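Long-range contacts in B12-binding domain-containing protein (Kitasatospora setae, PDB 6WTE), which acts as a cobalamin-dependent radical SAM-family methyltransferase, TsrM, holding cobalamin and a [4Fe-4S] cluster and apparently working by non-radical chemistry: residues 8-14 and 41-45; 17-23 and 207-212; 26-31 and 195-200. All coordinates share one frame; numbering follows the deposited sequence.

Contact 1: 8-14 and 41-45; sequences VNPNKVH and LTFRR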
loop_
_atom_site.group_PDB
_atom_site.type_symbol
_atom_site.label_atom_id
_atom_site.label_comp_id
_atom_site.label_asym_id
_atom_site.label_seq_id
_atom_site.Cartn_x
_atom_site.Cartn_y
_atom_site.Cartn_z
ATOM N N VAL A 8 -11.139 -14.252 -2.591
ATOM C CA VAL A 8 -11.310 -13.602 -3.887
ATOM C C VAL A 8 -10.352 -12.422 -3.984
ATOM O O VAL A 8 -10.319 -11.575 -3.084
ATOM C CB VAL A 8 -12.758 -13.124 -4.080
ATOM C CG1 VAL A 8 -12.901 -12.391 -5.405
ATOM C CG2 VAL A 8 -13.732 -14.301 -3.998
ATOM N N ASN A 9 -9.593 -12.350 -5.091
ATOM C CA ASN A 9 -8.834 -11.146 -5.396
ATOM C C ASN A 9 -9.592 -10.315 -6.419
ATOM O O ASN A 9 -9.652 -10.703 -7.593
ATOM C CB ASN A 9 -7.439 -11.476 -5.921
ATOM C CG ASN A 9 -6.622 -10.227 -6.149
ATOM O OD1 ASN A 9 -6.818 -9.232 -5.451
ATOM N ND2 ASN A 9 -5.732 -10.252 -7.132
ATOM N N PRO A 10 -10.171 -9.176 -6.041
ATOM C CA PRO A 10 -10.884 -8.330 -7.004
ATOM C C PRO A 10 -10.009 -7.300 -7.697
ATOM O O PRO A 10 -10.527 -6.516 -8.501
ATOM C CB PRO A 10 -11.916 -7.636 -6.103
ATOM C CG PRO A 10 -11.140 -7.393 -4.855
ATOM C CD PRO A 10 -10.249 -8.620 -4.681
ATOM N N ASN A 11 -8.711 -7.288 -7.405
ATOM C CA ASN A 11 -7.814 -6.279 -7.953
ATOM C C ASN A 11 -7.759 -6.388 -9.469
ATOM O O ASN A 11 -7.357 -7.421 -10.010
ATOM C CB ASN A 11 -6.422 -6.448 -7.346
ATOM C CG ASN A 11 -5.552 -5.219 -7.528
ATOM O OD1 ASN A 11 -5.831 -4.359 -8.364
ATOM N ND2 ASN A 11 -4.495 -5.129 -6.736
ATOM N N LYS A 12 -8.180 -5.333 -10.163
ATOM C CA LYS A 12 -8.141 -5.325 -11.619
ATOM C C LYS A 12 -7.045 -4.421 -12.172
ATOM O O LYS A 12 -7.021 -4.158 -13.378
ATOM C CB LYS A 12 -9.508 -4.925 -12.180
ATOM C CG LYS A 12 -10.607 -5.942 -11.866
ATOM C CD LYS A 12 -11.888 -5.651 -12.627
ATOM C CE LYS A 12 -12.475 -4.298 -12.258
ATOM N NZ LYS A 12 -13.829 -4.126 -12.859
ATOM N N VAL A 13 -6.128 -3.956 -11.331
ATOM C CA VAL A 13 -5.074 -3.051 -11.777
ATOM C C VAL A 13 -4.014 -3.830 -12.544
ATOM O O VAL A 13 -3.499 -4.845 -12.061
ATOM C CB VAL A 13 -4.448 -2.310 -10.586
ATOM C CG1 VAL A 13 -3.187 -1.570 -11.024
ATOM C CG2 VAL A 13 -5.448 -1.330 -9.981
ATOM N N HIS A 14 -3.677 -3.344 -13.735
ATOM C CA HIS A 14 -2.465 -3.748 -14.426
ATOM C C HIS A 14 -1.542 -2.541 -14.570
ATOM O O HIS A 14 -2.017 -1.416 -14.744
ATOM C CB HIS A 14 -2.761 -4.341 -15.808
ATOM C CG HIS A 14 -3.426 -5.682 -15.761
ATOM N ND1 HIS A 14 -3.121 -6.695 -16.644
ATOM C CD2 HIS A 14 -4.383 -6.175 -14.939
ATOM C CE1 HIS A 14 -3.860 -7.755 -16.368
ATOM N NE2 HIS A 14 -4.634 -7.466 -15.339
ATOM N N LEU A 41 -9.188 -12.626 -9.882
ATOM C CA LEU A 41 -9.845 -11.989 -11.015
ATOM C C LEU A 41 -8.928 -11.058 -11.793
ATOM O O LEU A 41 -9.352 -10.518 -12.823
ATOM C CB LEU A 41 -11.081 -11.215 -10.535
ATOM C CG LEU A 41 -12.096 -12.035 -9.735
ATOM C CD1 LEU A 41 -13.281 -11.181 -9.295
ATOM C CD2 LEU A 41 -12.577 -13.240 -10.535
ATOM N N THR A 42 -7.682 -10.878 -11.343
ATOM C CA THR A 42 -6.778 -9.938 -12.005
ATOM C C THR A 42 -6.556 -10.311 -13.466
ATOM O O THR A 42 -6.551 -9.440 -14.343
ATOM C CB THR A 42 -5.448 -9.884 -11.254
ATOM O OG1 THR A 42 -5.695 -9.480 -9.903
ATOM C CG2 THR A 42 -4.474 -8.894 -11.913
ATOM N N PHE A 43 -6.385 -11.600 -13.751
ATOM C CA PHE A 43 -6.199 -12.061 -15.119
ATOM C C PHE A 43 -7.516 -12.460 -15.779
ATOM O O PHE A 43 -7.506 -13.125 -16.820
ATOM C CB PHE A 43 -5.209 -13.230 -15.151
ATOM C CG PHE A 43 -3.959 -12.990 -14.345
ATOM C CD1 PHE A 43 -3.104 -11.948 -14.654
ATOM C CD2 PHE A 43 -3.641 -13.812 -13.275
ATOM C CE1 PHE A 43 -1.948 -11.723 -13.906
ATOM C CE2 PHE A 43 -2.490 -13.598 -12.531
ATOM C CZ PHE A 43 -1.643 -12.551 -12.847
ATOM N N ARG A 44 -8.646 -12.062 -15.198
ATOM C CA ARG A 44 -9.967 -12.285 -15.774
ATOM C C ARG A 44 -10.764 -10.987 -15.790
ATOM O O ARG A 44 -11.987 -10.985 -15.611
ATOM C CB ARG A 44 -10.716 -13.373 -15.007
ATOM C CG ARG A 44 -10.002 -14.719 -14.950
ATOM C CD ARG A 44 -10.022 -15.432 -16.297
ATOM N NE ARG A 44 -11.380 -15.692 -16.770
ATOM C CZ ARG A 44 -12.055 -16.811 -16.520
ATOM N NH1 ARG A 44 -11.502 -17.775 -15.795
ATOM N NH2 ARG A 44 -13.289 -16.967 -16.987
ATOM N N ARG A 45 -10.076 -9.860 -16.022
ATOM C CA ARG A 45 -10.718 -8.549 -15.940
ATOM C C ARG A 45 -11.913 -8.444 -16.871
ATOM O O ARG A 45 -12.914 -7.797 -16.541
ATOM C CB ARG A 45 -9.723 -7.441 -16.291
ATOM C CG ARG A 45 -8.551 -7.318 -15.374
ATOM C CD ARG A 45 -7.833 -5.993 -15.600
ATOM N NE ARG A 45 -7.168 -5.888 -16.898
ATOM C CZ ARG A 45 -6.535 -4.796 -17.317
ATOM N NH1 ARG A 45 -5.952 -4.774 -18.507
ATOM N NH2 ARG A 45 -6.486 -3.717 -16.544
#
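N9, K12 and H14 meet L41, T42 and R45 where the end of strand 4-9 and the loop after it pass the loop after strand 35-40, and polar bonds dominate the meeting. Four hydrogen bonds cross it. L41 N donates to N9 O at 3.0 Å. The hydroxyl of T42 donates through OG1 to N11 O, 2.6 Å away, with the donor a little out of the plane of that carbonyl. H14 NE2 reaches T42 O at 2.9 Å along a nearly straight N-H path (171°); the acceptor lies in the imidazole plane, whereas the donor stands above the T42 carbonyl plane rather than on a lone pair. R45 NH2 reaches K12 O at 3.2 Å.

The second kind of interaction is stacking. The R45 guanidinium lies flat on one face of the H14 ring, with centres 3.6 Å apart and planes at 15°. A bend at chi3 (-68°) turns the arginine chain so that its flat end covers the imidazole while NH2 still faces K12 O.

Apolar contact is slight: V8 CG1 touches L41 CD1 at 4.1 Å, and helices 48-58 and 83-96 pack on L41 as well.

Within 8-14, N11 OD1 accepts from V13 N at 3.0 Å, an Asx turn that fixes the amide's rotation and leaves ND2 to bond cobalamin. N9 ND2 bonds D40, and T42 OG1 is also within hydrogen-bonding contact of D40 OD1, so its single proton has two competing acceptors.

Since NE2 donates to T42 O, the H14 ring carries a proton on that nitrogen, and its edge and one face are both engaged. The contact therefore ties the cobalamin-binding N11 loop to its neighbour chiefly through backbone carbonyls, which would hold the loop's path.

Contact 2: 17-23 and 207-212; sequences IAPYALD and VDNLEY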
loop_
_atom_site.group_PDB
_atom_site.type_symbol
_atom_site.label_atom_id
_atom_site.label_comp_id
_atom_site.label_asym_id
_atom_site.label_seq_id
_atom_site.Cartn_x
_atom_site.Cartn_y
_atom_site.Cartn_z
ATOM N N ILE A 17 -0.030 -7.005 -9.671
ATOM C CA ILE A 17 0.739 -7.238 -8.453
ATOM C C ILE A 17 0.087 -8.394 -7.709
ATOM O O ILE A 17 -1.112 -8.341 -7.413
ATOM C CB ILE A 17 0.787 -5.981 -7.565
ATOM C CG1 ILE A 17 1.594 -4.871 -8.247
ATOM C CG2 ILE A 17 1.314 -6.325 -6.178
ATOM C CD1 ILE A 17 2.997 -5.291 -8.648
ATOM N N ALA A 18 0.872 -9.425 -7.404
ATOM C CA ALA A 18 0.321 -10.610 -6.759
ATOM C C ALA A 18 -0.346 -10.231 -5.438
ATOM O O ALA A 18 0.201 -9.431 -4.670
ATOM C CB ALA A 18 1.414 -11.651 -6.509
ATOM N N PRO A 19 -1.542 -10.759 -5.157
ATOM C CA PRO A 19 -2.223 -10.504 -3.863
ATOM C C PRO A 19 -1.607 -11.314 -2.726
ATOM O O PRO A 19 -2.124 -12.339 -2.271
ATOM C CB PRO A 19 -3.665 -10.924 -4.155
ATOM C CG PRO A 19 -3.520 -11.989 -5.194
ATOM C CD PRO A 19 -2.375 -11.554 -6.074
ATOM N N TYR A 20 -0.462 -10.817 -2.259
ATOM C CA TYR A 20 0.321 -11.481 -1.224
ATOM C C TYR A 20 -0.531 -11.811 -0.004
ATOM O O TYR A 20 -0.357 -12.866 0.623
ATOM C CB TYR A 20 1.486 -10.556 -0.861
ATOM C CG TYR A 20 2.570 -11.093 0.040
ATOM C CD1 TYR A 20 2.667 -12.445 0.362
ATOM C CD2 TYR A 20 3.521 -10.223 0.563
ATOM C CE1 TYR A 20 3.686 -12.904 1.188
ATOM C CE2 TYR A 20 4.537 -10.673 1.379
ATOM C CZ TYR A 20 4.618 -12.011 1.689
ATOM O OH TYR A 20 5.641 -12.443 2.511
ATOM N N ALA A 21 -1.476 -10.923 0.329
ATOM C CA ALA A 21 -2.378 -11.156 1.454
ATOM C C ALA A 21 -2.996 -12.542 1.401
ATOM O O ALA A 21 -3.086 -13.232 2.422
ATOM C CB ALA A 21 -3.483 -10.100 1.462
ATOM N N LEU A 22 -3.409 -12.978 0.212
ATOM C CA LEU A 22 -4.102 -14.254 0.117
ATOM C C LEU A 22 -3.163 -15.427 0.388
ATOM O O LEU A 22 -3.601 -16.457 0.918
ATOM C CB LEU A 22 -4.782 -14.376 -1.252
ATOM C CG LEU A 22 -5.856 -13.323 -1.580
ATOM C CD1 LEU A 22 -6.688 -13.735 -2.797
ATOM C CD2 LEU A 22 -6.780 -13.061 -0.381
ATOM N N ASP A 23 -1.870 -15.293 0.070
ATOM C CA ASP A 23 -0.930 -16.350 0.430
ATOM C C ASP A 23 -0.761 -16.437 1.942
ATOM O O ASP A 23 -0.660 -17.538 2.499
ATOM C CB ASP A 23 0.427 -16.127 -0.244
ATOM C CG ASP A 23 0.484 -16.661 -1.672
ATOM O OD1 ASP A 23 -0.379 -17.481 -2.070
ATOM O OD2 ASP A 23 1.427 -16.281 -2.402
ATOM N N VAL A 207 -2.923 -18.505 -5.396
ATOM C CA VAL A 207 -2.238 -17.382 -6.031
ATOM C C VAL A 207 -1.089 -17.920 -6.877
ATOM O O VAL A 207 -0.269 -18.718 -6.405
ATOM C CB VAL A 207 -1.740 -16.371 -4.983
ATOM C CG1 VAL A 207 -0.924 -15.287 -5.650
ATOM C CG2 VAL A 207 -2.914 -15.733 -4.235
ATOM N N ASP A 208 -1.045 -17.502 -8.141
ATOM C CA ASP A 208 -0.047 -17.975 -9.109
ATOM C C ASP A 208 1.105 -16.975 -9.142
ATOM O O ASP A 208 1.117 -16.037 -9.940
ATOM C CB ASP A 208 -0.670 -18.147 -10.486
ATOM C CG ASP A 208 0.225 -18.929 -11.440
ATOM O OD1 ASP A 208 1.449 -19.009 -11.190
ATOM O OD2 ASP A 208 -0.301 -19.459 -12.439
ATOM N N ASN A 209 2.103 -17.202 -8.288
ATOM C CA ASN A 209 3.152 -16.203 -8.120
ATOM C C ASN A 209 4.015 -16.055 -9.367
ATOM O O ASN A 209 4.388 -14.932 -9.728
ATOM C CB ASN A 209 3.998 -16.540 -6.896
ATOM C CG ASN A 209 3.304 -16.148 -5.602
ATOM O OD1 ASN A 209 3.343 -14.987 -5.205
ATOM N ND2 ASN A 209 2.652 -17.108 -4.953
ATOM N N LEU A 210 4.332 -17.161 -10.049
ATOM C CA LEU A 210 5.170 -17.050 -11.241
ATOM C C LEU A 210 4.449 -16.295 -12.349
ATOM O O LEU A 210 5.075 -15.530 -13.092
ATOM C CB LEU A 210 5.599 -18.435 -11.726
ATOM C CG LEU A 210 6.525 -18.420 -12.945
ATOM C CD1 LEU A 210 7.866 -17.743 -12.608
ATOM C CD2 LEU A 210 6.735 -19.828 -13.464
ATOM N N GLU A 211 3.132 -16.482 -12.467
ATOM C CA GLU A 211 2.369 -15.739 -13.467
ATOM C C GLU A 211 2.525 -14.236 -13.270
ATOM O O GLU A 211 2.773 -13.496 -14.229
ATOM C CB GLU A 211 0.891 -16.132 -13.402
ATOM C CG GLU A 211 0.030 -15.476 -14.475
ATOM C CD GLU A 211 0.403 -15.905 -15.888
ATOM O OE1 GLU A 211 0.993 -16.995 -16.058
ATOM O OE2 GLU A 211 0.103 -15.149 -16.835
ATOM N N TYR A 212 2.404 -13.767 -12.026
ATOM C CA TYR A 212 2.618 -12.348 -11.758
ATOM C C TYR A 212 4.050 -11.939 -12.067
ATOM O O TYR A 212 4.290 -10.862 -12.624
ATOM C CB TYR A 212 2.286 -12.029 -10.305
ATOM C CG TYR A 212 0.810 -11.867 -10.056
ATOM C CD1 TYR A 212 0.177 -10.660 -10.317
ATOM C CD2 TYR A 212 0.051 -12.921 -9.564
ATOM C CE1 TYR A 212 -1.175 -10.500 -10.087
ATOM C CE2 TYR A 212 -1.308 -12.771 -9.333
ATOM C CZ TYR A 212 -1.911 -11.555 -9.596
ATOM O OH TYR A 212 -3.254 -11.378 -9.367
HETATM O O HOH W 1 -3.736 -8.401 -8.284
HETATM O O HOH W 2 -2.920 -18.672 -2.324
HETATM O O HOH W 3 0.368 -19.319 -3.901
HETATM O O HOH W 4 1.655 -13.687 -3.471
#
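The Y212 ring lies with one face over A18: A18 CA sits 3.4 Å from the ring centroid and only 4° off the normal, a CH-pi contact through the centre of the ring. A18 CB continues this cover to Y212 CD2 at 3.6 Å. P19 CD approaches obliquely, 3.4 Å from Y212 OH, and the F43 ring meets the same ring at a slant. The phenol oxygen bonds D40, and a water links it to I17 O.

The other flat pair is polar. N209 ND2 donates to D23 OD2, which lies in the N209 amide plane, at 2.9 Å and 171°, on the syn lone pair of that oxygen; amide and carboxylate are turned 38° apart. A water donating to both D23 OD2 and N209 OD1 adds a second link, and R199 forms a salt bridge to the same OD2.

Between these groups V207 points into the opposite segment. Its CG2 packs on L22 CB at 3.8 Å and on P19 CG at 3.9 Å.

Replacing Y212 by an alanine is likely to uncover A18 CA, open a gap beside P19 CD and leave D40 without its phenol partner.

P19, the centre of an inverse gamma turn, leads into helix 20-31, whose start lies beside cobalamin. Helix 209-214 thus covers this turn, while L22 and V207 rest on V38 of strand 35-40 and Y212 reaches N9 of strand 4-9.

Contact 3: 26-31 and 195-200; sequences TTALED and SVYRRR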
loop_
_atom_site.group_PDB
_atom_site.type_symbol
_atom_site.label_atom_id
_atom_site.label_comp_id
_atom_site.label_asym_id
_atom_site.label_seq_id
_atom_site.Cartn_x
_atom_site.Cartn_y
_atom_site.Cartn_z
ATOM N N THR A 26 -4.046 -17.991 3.198
ATOM C CA THR A 26 -4.135 -19.399 2.822
ATOM C C THR A 26 -3.286 -20.259 3.747
ATOM O O THR A 26 -3.739 -21.297 4.236
ATOM C CB THR A 26 -3.712 -19.590 1.364
ATOM O OG1 THR A 26 -4.648 -18.933 0.496
ATOM C CG2 THR A 26 -3.620 -21.082 1.010
ATOM N N THR A 27 -2.051 -19.824 4.022
ATOM C CA THR A 27 -1.166 -20.612 4.877
ATOM C C THR A 27 -1.785 -20.838 6.249
ATOM O O THR A 27 -1.846 -21.971 6.740
ATOM C CB THR A 27 0.190 -19.918 5.012
ATOM O OG1 THR A 27 0.843 -19.909 3.739
ATOM C CG2 THR A 27 1.074 -20.644 6.023
ATOM N N ALA A 28 -2.267 -19.762 6.876
ATOM C CA ALA A 28 -2.833 -19.870 8.215
ATOM C C ALA A 28 -4.069 -20.759 8.218
ATOM O O ALA A 28 -4.224 -21.629 9.082
ATOM C CB ALA A 28 -3.168 -18.478 8.744
ATOM N N LEU A 29 -4.965 -20.550 7.256
ATOM C CA LEU A 29 -6.191 -21.338 7.217
ATOM C C LEU A 29 -5.894 -22.810 6.963
ATOM O O LEU A 29 -6.460 -23.686 7.625
ATOM C CB LEU A 29 -7.127 -20.783 6.151
ATOM C CG LEU A 29 -7.882 -19.507 6.514
ATOM C CD1 LEU A 29 -8.522 -18.956 5.259
ATOM C CD2 LEU A 29 -8.927 -19.802 7.586
ATOM N N GLU A 30 -4.988 -23.102 6.026
ATOM C CA GLU A 30 -4.634 -24.495 5.765
ATOM C C GLU A 30 -3.983 -25.141 6.982
ATOM O O GLU A 30 -4.264 -26.304 7.300
ATOM C CB GLU A 30 -3.708 -24.584 4.551
ATOM C CG GLU A 30 -4.401 -24.297 3.229
ATOM C CD GLU A 30 -3.476 -24.460 2.037
ATOM O OE1 GLU A 30 -2.246 -24.414 2.231
ATOM O OE2 GLU A 30 -3.985 -24.632 0.909
ATOM N N ASP A 31 -3.113 -24.403 7.682
ATOM C CA ASP A 31 -2.462 -24.951 8.865
ATOM C C ASP A 31 -3.454 -25.243 9.984
ATOM O O ASP A 31 -3.173 -26.090 10.838
ATOM C CB ASP A 31 -1.369 -24.000 9.366
ATOM C CG ASP A 31 -0.144 -23.978 8.461
ATOM O OD1 ASP A 31 -0.105 -24.734 7.467
ATOM O OD2 ASP A 31 0.789 -23.203 8.748
ATOM N N SER A 195 4.970 -18.718 10.886
ATOM C CA SER A 195 4.895 -19.603 9.733
ATOM C C SER A 195 5.686 -19.063 8.550
ATOM O O SER A 195 5.879 -17.854 8.394
ATOM C CB SER A 195 3.445 -19.809 9.292
ATOM O OG SER A 195 2.608 -20.125 10.388
ATOM N N VAL A 196 6.136 -19.988 7.710
ATOM C CA VAL A 196 6.558 -19.657 6.354
ATOM C C VAL A 196 5.299 -19.540 5.509
ATOM O O VAL A 196 4.490 -20.471 5.455
ATOM C CB VAL A 196 7.507 -20.726 5.793
ATOM C CG1 VAL A 196 7.808 -20.452 4.329
ATOM C CG2 VAL A 196 8.784 -20.797 6.618
ATOM N N TYR A 197 5.115 -18.398 4.858
ATOM C CA TYR A 197 3.952 -18.224 3.998
ATOM C C TYR A 197 4.201 -18.979 2.698
ATOM O O TYR A 197 5.216 -18.754 2.031
ATOM C CB TYR A 197 3.678 -16.743 3.739
ATOM C CG TYR A 197 3.580 -15.885 4.993
ATOM C CD1 TYR A 197 3.115 -16.407 6.203
ATOM C CD2 TYR A 197 3.969 -14.553 4.966
ATOM C CE1 TYR A 197 3.046 -15.615 7.345
ATOM C CE2 TYR A 197 3.889 -13.761 6.089
ATOM C CZ TYR A 197 3.436 -14.292 7.277
ATOM O OH TYR A 197 3.375 -13.479 8.394
ATOM N N ARG A 198 3.315 -19.914 2.363
ATOM C CA ARG A 198 3.536 -20.756 1.196
ATOM C C ARG A 198 3.219 -19.967 -0.070
ATOM O O ARG A 198 2.129 -19.402 -0.209
ATOM C CB ARG A 198 2.713 -22.040 1.297
ATOM C CG ARG A 198 3.250 -22.975 2.385
ATOM C CD ARG A 198 2.554 -24.327 2.424
ATOM N NE ARG A 198 1.189 -24.229 2.929
ATOM C CZ ARG A 198 0.851 -24.308 4.214
ATOM N NH1 ARG A 198 1.780 -24.494 5.143
ATOM N NH2 ARG A 198 -0.425 -24.207 4.568
ATOM N N ARG A 199 4.195 -19.895 -0.970
ATOM C CA ARG A 199 4.086 -19.138 -2.212
ATOM C C ARG A 199 4.148 -20.138 -3.353
ATOM O O ARG A 199 5.208 -20.713 -3.622
ATOM C CB ARG A 199 5.200 -18.098 -2.332
ATOM C CG ARG A 199 5.511 -17.363 -1.033
ATOM C CD ARG A 199 4.312 -16.532 -0.531
ATOM N NE ARG A 199 3.986 -15.423 -1.426
ATOM C CZ ARG A 199 4.709 -14.310 -1.529
ATOM N NH1 ARG A 199 5.808 -14.164 -0.795
ATOM N NH2 ARG A 199 4.340 -13.347 -2.368
ATOM N N ARG A 200 3.018 -20.351 -4.014
ATOM C CA ARG A 200 2.892 -21.397 -5.013
ATOM C C ARG A 200 2.807 -20.787 -6.404
ATOM O O ARG A 200 2.514 -19.603 -6.571
ATOM C CB ARG A 200 1.655 -22.262 -4.738
ATOM C CG ARG A 200 1.671 -22.981 -3.391
ATOM C CD ARG A 200 0.338 -23.688 -3.157
ATOM N NE ARG A 200 0.357 -24.610 -2.023
ATOM C CZ ARG A 200 -0.311 -24.425 -0.887
ATOM N NH1 ARG A 200 -1.057 -23.339 -0.715
ATOM N NH2 ARG A 200 -0.237 -25.330 0.083
HETATM O O HOH W 5 0.102 -20.668 10.091
#
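T27, E30 and D31 on helix 20-31 face R198 and R200 of an irregular loop, joined by a salt-bridge network of two acids and two arginines. The close-packed part centres on T27, which is buried and has more of its surface covered than any other residue of 26-31. Its OG1 accepts from R198 N at 2.8 Å and 167°, while also donating to D23 O one turn back in the helix. T27 CG2, anti to the backbone N, lies 3.5 Å from V196 O and over one face of the R198 guanidinium.

Charged groups extend this core outward. E30 OE1 accepts from two arginines: R200 NH2 arrives at 3.1 Å on the syn lone pair, and R198 NH2 at 3.0 Å on the anti one. The R198 guanidinium is nearly coplanar with the E30 carboxylate (15°), whereas that of R200 is turned by 66°. Two positive groups on one oxygen would probably favour the ionised carboxylate.

The looser side runs past the exposed D31 to S195. There the side chains do not bond directly: D31 OD2 and S195 OG are 3.9 Å apart and share a water that donates to both, while S195 OG also bonds D192. The helix's inner side packs on V36 and V38 of strand 35-40 and on helix 130-141.

R198 grips D31 end-on, its NH1 and NH2 both reaching the single atom OD1, each at 3.0 Å; NH1 uses the syn lone pair and NH2 comes from above the carboxylate plane.

Overall arrangement
Along the chain the first segments follow in order, 8-14, 17-23 and 26-31, running from strand 4-9 into helix 20-31. Their partners do not: 41-45 comes soon after, whereas 195-200 and 207-212 lie far later, contact 3 nested within the loop closed by contact 2. Contacts 1 and 2, centres 11 Å apart, touch where T42, F43 and N9 meet Y212 and N9 meets P19; contacts 2 and 3, at 13 Å, share helix 20-31 and a probable hydrogen bond, N209 ND2 to R200 O. Contacts 1 and 3 approach to about 9 Å between nearest atoms. Contact 1 lies within the cobalamin-binding domain; contacts 2 and 3 bring residues 195-212 against helix 20-31 and the turn before it.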